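Local coordinates for protein alpha-Amylase (PDB 2B5D) that is named an alpha-amylase and belongs to glycosyl hydrolase family 57, with a helical C-terminal region of the branching-enzyme type, at residues 159-164 and 523-528; 77-82 and 112-117. One frame throughout, in Å; residues are numbered along the deposited sequence.

From the N terminus the chain first reaches interaction 2, where it leaves helix 68-91 and returns as the nearly antiparallel helix 97-119; residues 77-82 meet 112-117 and close a loop of 29 intervening residues, nearly all helical. Interaction 1 opens later, at residues 159-164 of helix 156-174, and closes only at the C terminus, 523-528, after 358 intervening residues, about half of them helix or strand. The two loops therefore stand in series and neither nest nor cross. The centres of interaction 1 and interaction 2 are about 41 Å apart, on opposite sides of the chain's centre. Interaction 2 is a local helical hairpin, whereas interaction 1 ties the C-terminal tail to a helix of the family 57 region.

Interaction 1. Residues 159-164 and 523-528; sequences VNAQIT and MARDVI
R525 reaches from the C-terminal tail to helix 156-174 and presents its guanidinium to T164, N160 and A161. The polar link is the hydrogen bond from R525 NH2 to T164 OG1, with an N-H...acceptor angle of 158°; its modelled length of 2.5 Å is very short, so the exact value is doubtful. T164 OG1 stands beside its own backbone N and opposite the carbonyl carbon (chi1 -60°), a rotation that folds the hydroxyl back along the helix. From there it donates to N160 O at 3.1 Å, coming from above the carbonyl plane, while T164 N gives a second bond to the same oxygen. N199 ND2, after helix 192-198, adds a further bond to the T164 hydroxyl, so the buried OG1 has three modelled partners, the R525 bond being the one of doubtful length.

The N160 amide meets the guanidinium differently. It lies over one face, displaced toward the rim, with the two planes only 17° apart. A161 N and N160 O of the helix backbone lie at the guanidinium's edge, near its plane. R525 attains this position through bends at chi2 and chi3.

The second part of the contact is apolar. M523 is bent the same way at all three of its torsions, which brings M523 SD to 3.6 Å from A161 CB; I431 and S434 of helix 418-436 also touch this methionine. V527 continues the tail past P156 and E157.

Helix 156-174 connects the parallel strands 137-142 and 180-182 as a beta-alpha-beta crossover. The arrangement is thus a C-terminal tail laid on an outer helix of the beta/alpha barrel known in glycosyl hydrolase family 57, touching it chiefly through R525 and M523.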
loop_
_atom_site.group_PDB
_atom_site.type_symbol
_atom_site.label_atom_id
_atom_site.label_comp_id
_atom_site.label_asym_id
_atom_site.label_seq_id
_atom_site.Cartn_x
_atom_site.Cartn_y
_atom_site.Cartn_z
ATOM N N VAL A 159 -19.022 -29.396 3.425
ATOM C CA VAL A 159 -19.705 -29.529 2.132
ATOM C C VAL A 159 -21.213 -29.750 2.240
ATOM O O VAL A 159 -22.007 -29.010 1.632
ATOM C CB VAL A 159 -19.050 -30.596 1.279
ATOM C CG1 VAL A 159 -19.841 -30.806 -0.053
ATOM C CG2 VAL A 159 -17.571 -30.235 0.986
ATOM N N ASN A 160 -21.620 -30.766 3.026
ATOM C CA ASN A 160 -23.023 -31.176 3.115
ATOM C C ASN A 160 -23.816 -30.102 3.885
ATOM O O ASN A 160 -24.983 -29.806 3.576
ATOM C CB ASN A 160 -23.070 -32.616 3.731
ATOM C CG ASN A 160 -24.502 -33.237 3.788
ATOM O OD1 ASN A 160 -25.405 -32.827 3.080
ATOM N ND2 ASN A 160 -24.691 -34.210 4.677
ATOM N N ALA A 161 -23.182 -29.500 4.900
ATOM C CA ALA A 161 -23.758 -28.364 5.634
ATOM C C ALA A 161 -23.914 -27.145 4.753
ATOM O O ALA A 161 -24.999 -26.474 4.777
ATOM C CB ALA A 161 -22.876 -28.012 6.832
ATOM N N GLN A 162 -22.879 -26.825 3.960
ATOM C CA GLN A 162 -23.118 -25.861 2.851
ATOM C C GLN A 162 -24.381 -26.129 2.067
ATOM O O GLN A 162 -25.209 -25.227 1.877
ATOM C CB GLN A 162 -21.928 -25.756 1.893
ATOM C CG GLN A 162 -20.806 -24.884 2.409
ATOM C CD GLN A 162 -21.046 -23.397 2.194
ATOM O OE1 GLN A 162 -21.671 -22.985 1.188
ATOM N NE2 GLN A 162 -20.498 -22.554 3.128
ATOM N N ILE A 163 -24.575 -27.372 1.628
ATOM C CA ILE A 163 -25.821 -27.731 0.867
ATOM C C ILE A 163 -27.097 -27.598 1.672
ATOM O O ILE A 163 -28.065 -26.930 1.215
ATOM C CB ILE A 163 -25.737 -29.195 0.305
ATOM C CG1 ILE A 163 -24.663 -29.254 -0.799
ATOM C CG2 ILE A 163 -27.097 -29.660 -0.209
ATOM C CD1 ILE A 163 -23.879 -30.517 -0.799
ATOM N N THR A 164 -27.130 -28.254 2.865
ATOM C CA THR A 164 -28.342 -28.246 3.678
ATOM C C THR A 164 -28.780 -26.898 4.105
ATOM O O THR A 164 -29.999 -26.602 4.146
ATOM C CB THR A 164 -28.172 -29.111 5.000
ATOM O OG1 THR A 164 -27.873 -30.460 4.638
ATOM C CG2 THR A 164 -29.398 -29.079 5.812
ATOM N N MET A 523 -23.340 -29.607 11.680
ATOM C CA MET A 523 -21.904 -30.011 11.545
ATOM C C MET A 523 -21.573 -31.295 12.257
ATOM O O MET A 523 -20.454 -31.823 12.159
ATOM C CB MET A 523 -20.968 -28.903 12.022
ATOM C CG MET A 523 -21.044 -27.619 11.146
ATOM S SD MET A 523 -20.429 -27.930 9.472
ATOM C CE MET A 523 -18.677 -28.380 9.689
ATOM N N ALA A 524 -22.536 -31.804 13.008
ATOM C CA ALA A 524 -22.264 -33.042 13.742
ATOM C C ALA A 524 -22.788 -34.312 13.020
ATOM O O ALA A 524 -22.635 -35.426 13.555
ATOM C CB ALA A 524 -22.828 -32.944 15.181
ATOM N N ARG A 525 -23.417 -34.147 11.842
ATOM C CA ARG A 525 -24.019 -35.278 11.109
ATOM C C ARG A 525 -22.996 -36.208 10.525
ATOM O O ARG A 525 -21.845 -35.827 10.369
ATOM C CB ARG A 525 -24.938 -34.835 10.013
ATOM C CG ARG A 525 -26.025 -33.937 10.433
ATOM C CD ARG A 525 -25.851 -32.886 9.420
ATOM N NE ARG A 525 -26.867 -32.795 8.414
ATOM C CZ ARG A 525 -26.741 -32.130 7.255
ATOM N NH1 ARG A 525 -25.607 -31.509 6.884
ATOM N NH2 ARG A 525 -27.800 -32.094 6.474
ATOM N N ASP A 526 -23.399 -37.448 10.244
ATOM C CA ASP A 526 -22.468 -38.383 9.588
ATOM C C ASP A 526 -22.241 -38.004 8.132
ATOM O O ASP A 526 -23.012 -37.222 7.527
ATOM C CB ASP A 526 -22.896 -39.870 9.646
ATOM C CG ASP A 526 -21.658 -40.823 9.589
ATOM O OD1 ASP A 526 -20.505 -40.302 9.902
ATOM O OD2 ASP A 526 -21.820 -42.049 9.233
ATOM N N VAL A 527 -21.171 -38.575 7.600
ATOM C CA VAL A 527 -20.810 -38.392 6.235
ATOM C C VAL A 527 -20.495 -39.745 5.615
ATOM O O VAL A 527 -20.310 -40.712 6.343
ATOM C CB VAL A 527 -19.546 -37.463 6.122
ATOM C CG1 VAL A 527 -19.874 -36.088 6.694
ATOM C CG2 VAL A 527 -18.270 -38.135 6.766
ATOM N N ILE A 528 -20.537 -39.803 4.283
ATOM C CA ILE A 528 -19.567 -40.554 3.473
ATOM C C ILE A 528 -20.136 -41.292 2.243
ATOM O O ILE A 528 -20.769 -40.679 1.360
ATOM C CB ILE A 528 -18.550 -41.380 4.332
ATOM C CG1 ILE A 528 -17.107 -41.158 3.843
ATOM C CG2 ILE A 528 -18.911 -42.859 4.370
ATOM C CD1 ILE A 528 -15.904 -41.612 4.896
#

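Interaction 2. Residues 77-82 and 112-117; sequences HMEKLI and KILNVF
L114 projects from helix 97-119 between M78 and I82 of helix 68-91, and its isobutyl group carries most of the contact. The short axes of 77-82 and 112-117 are 10.4 Å apart and nearly antiparallel, at a signed angle of -159°. M78 and L114 slide past one another in opposite directions rather than meeting end on: L114 meets M78 at its root, CB, while the far end, M78 CE, goes on to I113. Packing at the root is tight, with M78 CB only 3.3 Å from L114 CG, closer than normal van der Waals contact. The chi1 of L114 is also irregular (-144°), which may reflect local strain or an imprecisely placed side chain.

M78 and I82 meet their partners in different ways. M78, with CG turned away from its carbonyl carbon (chi1 -79°) and bends at chi2 and chi3, turns its terminal methyl across I113, roughly at right angles to that side chain; M78 CE comes to 3.7 Å from I113 CG2. I82 reaches L114 at a slant, and the two delta methyls, I82 CD1 and L114 CD1, touch at 3.7 Å. E79 crosses L114 steeply and offers only its aliphatic part, with E79 CG at 4.0 Å from L114 CD1, while its carboxylate extends on to a salt bridge with R118.

E75 also touches L114, so the leucine sits among E75, M78, E79 and I82, the four-residue pattern of a knobs-into-holes contact. Around it, F110 packs on M78 and I82 and Y74 on I113, all within the same helix pair. Helix 27-47 meets the pair through T35, next to M78, and I39, next to I113. The antiparallel hairpin of helices falls in sequence between strands 53-57 and 137-142, which are parallel neighbours in the central sheet.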
loop_
_atom_site.group_PDB
_atom_site.type_symbol
_atom_site.label_atom_id
_atom_site.label_comp_id
_atom_site.label_asym_id
_atom_site.label_seq_id
_atom_site.Cartn_x
_atom_site.Cartn_y
_atom_site.Cartn_z
ATOM N N HIS A 77 -31.916 5.331 -1.102
ATOM C CA HIS A 77 -31.014 5.437 -2.251
ATOM C C HIS A 77 -31.788 5.754 -3.538
ATOM O O HIS A 77 -31.365 6.558 -4.363
ATOM C CB HIS A 77 -30.211 4.153 -2.404
ATOM C CG HIS A 77 -29.610 3.971 -3.762
ATOM N ND1 HIS A 77 -28.321 4.357 -4.061
ATOM C CD2 HIS A 77 -30.116 3.431 -4.897
ATOM C CE1 HIS A 77 -28.060 4.069 -5.326
ATOM N NE2 HIS A 77 -29.133 3.507 -5.856
ATOM N N MET A 78 -32.938 5.128 -3.703
ATOM C CA MET A 78 -33.720 5.357 -4.909
ATOM C C MET A 78 -34.281 6.781 -5.017
ATOM O O MET A 78 -34.376 7.340 -6.123
ATOM C CB MET A 78 -34.801 4.283 -5.065
ATOM C CG MET A 78 -34.242 2.972 -5.613
ATOM S SD MET A 78 -33.195 3.169 -7.114
ATOM C CE MET A 78 -34.444 3.458 -8.377
ATOM N N GLU A 79 -34.624 7.359 -3.865
ATOM C CA GLU A 79 -35.108 8.751 -3.789
ATOM C C GLU A 79 -33.999 9.772 -4.050
ATOM O O GLU A 79 -34.177 10.701 -4.840
ATOM C CB GLU A 79 -35.798 9.012 -2.455
ATOM C CG GLU A 79 -37.273 8.650 -2.475
ATOM C CD GLU A 79 -37.771 8.221 -1.101
ATOM O OE1 GLU A 79 -38.927 7.725 -1.013
ATOM O OE2 GLU A 79 -37.002 8.371 -0.109
ATOM N N LYS A 80 -32.855 9.575 -3.400
ATOM C CA LYS A 80 -31.648 10.335 -3.713
ATOM C C LYS A 80 -31.421 10.345 -5.233
ATOM O O LYS A 80 -31.134 11.387 -5.828
ATOM C CB LYS A 80 -30.456 9.709 -2.987
ATOM C CG LYS A 80 -29.378 10.673 -2.547
ATOM C CD LYS A 80 -28.859 10.263 -1.161
ATOM C CE LYS A 80 -27.650 11.090 -0.688
ATOM N NZ LYS A 80 -26.331 10.560 -1.182
ATOM N N LEU A 81 -31.602 9.184 -5.857
ATOM C CA LEU A 81 -31.383 9.027 -7.281
ATOM C C LEU A 81 -32.457 9.690 -8.151
ATOM O O LEU A 81 -32.115 10.294 -9.165
ATOM C CB LEU A 81 -31.186 7.539 -7.637
ATOM C CG LEU A 81 -30.866 7.127 -9.079
ATOM C CD1 LEU A 81 -29.562 7.769 -9.622
ATOM C CD2 LEU A 81 -30.846 5.600 -9.236
ATOM N N ILE A 82 -33.736 9.573 -7.777
ATOM C CA ILE A 82 -34.830 10.305 -8.475
ATOM C C ILE A 82 -34.729 11.845 -8.317
ATOM O O ILE A 82 -35.120 12.610 -9.219
ATOM C CB ILE A 82 -36.235 9.875 -8.002
ATOM C CG1 ILE A 82 -36.517 8.418 -8.386
ATOM C CG2 ILE A 82 -37.319 10.832 -8.576
ATOM C CD1 ILE A 82 -37.684 7.764 -7.612
ATOM N N LYS A 112 -40.601 4.319 -11.850
ATOM C CA LYS A 112 -41.150 2.984 -12.111
ATOM C C LYS A 112 -40.544 1.882 -11.239
ATOM O O LYS A 112 -41.270 1.079 -10.648
ATOM C CB LYS A 112 -40.985 2.628 -13.589
ATOM C CG LYS A 112 -42.275 2.650 -14.397
ATOM C CD LYS A 112 -43.014 1.295 -14.327
ATOM C CE LYS A 112 -43.814 1.107 -12.999
ATOM N NZ LYS A 112 -44.440 -0.261 -12.859
ATOM N N ILE A 113 -39.212 1.861 -11.167
ATOM C CA ILE A 113 -38.477 0.865 -10.394
ATOM C C ILE A 113 -38.813 0.908 -8.903
ATOM O O ILE A 113 -39.175 -0.116 -8.326
ATOM C CB ILE A 113 -36.951 0.954 -10.682
ATOM C CG1 ILE A 113 -36.658 0.243 -12.004
ATOM C CG2 ILE A 113 -36.098 0.359 -9.541
ATOM C CD1 ILE A 113 -35.446 0.748 -12.681
ATOM N N LEU A 114 -38.717 2.093 -8.299
ATOM C CA LEU A 114 -38.983 2.274 -6.860
ATOM C C LEU A 114 -40.432 1.943 -6.533
ATOM O O LEU A 114 -40.733 1.474 -5.430
ATOM C CB LEU A 114 -38.689 3.712 -6.430
ATOM C CG LEU A 114 -38.096 4.022 -5.054
ATOM C CD1 LEU A 114 -38.351 5.491 -4.719
ATOM C CD2 LEU A 114 -38.580 3.120 -3.920
ATOM N N ASN A 115 -41.302 2.184 -7.514
ATOM C CA ASN A 115 -42.718 1.856 -7.456
ATOM C C ASN A 115 -43.012 0.367 -7.473
ATOM O O ASN A 115 -43.934 -0.084 -6.787
ATOM C CB ASN A 115 -43.428 2.470 -8.642
ATOM C CG ASN A 115 -44.717 3.114 -8.252
ATOM O OD1 ASN A 115 -44.731 4.286 -7.854
ATOM N ND2 ASN A 115 -45.817 2.359 -8.343
ATOM N N VAL A 116 -42.262 -0.387 -8.281
ATOM C CA VAL A 116 -42.340 -1.850 -8.249
ATOM C C VAL A 116 -41.873 -2.351 -6.890
ATOM O O VAL A 116 -42.492 -3.219 -6.297
ATOM C CB VAL A 116 -41.520 -2.512 -9.387
ATOM C CG1 VAL A 116 -41.343 -4.016 -9.151
ATOM C CG2 VAL A 116 -42.173 -2.248 -10.750
ATOM N N PHE A 117 -40.778 -1.783 -6.400
ATOM C CA PHE A 117 -40.228 -2.137 -5.105
ATOM C C PHE A 117 -41.261 -1.942 -3.999
ATOM O O PHE A 117 -41.329 -2.739 -3.058
ATOM C CB PHE A 117 -39.000 -1.286 -4.837
ATOM C CG PHE A 117 -38.251 -1.664 -3.601
ATOM C CD1 PHE A 117 -38.418 -0.946 -2.427
ATOM C CD2 PHE A 117 -37.343 -2.712 -3.618
ATOM C CE1 PHE A 117 -37.704 -1.276 -1.281
ATOM C CE2 PHE A 117 -36.630 -3.050 -2.474
ATOM C CZ PHE A 117 -36.814 -2.330 -1.304
#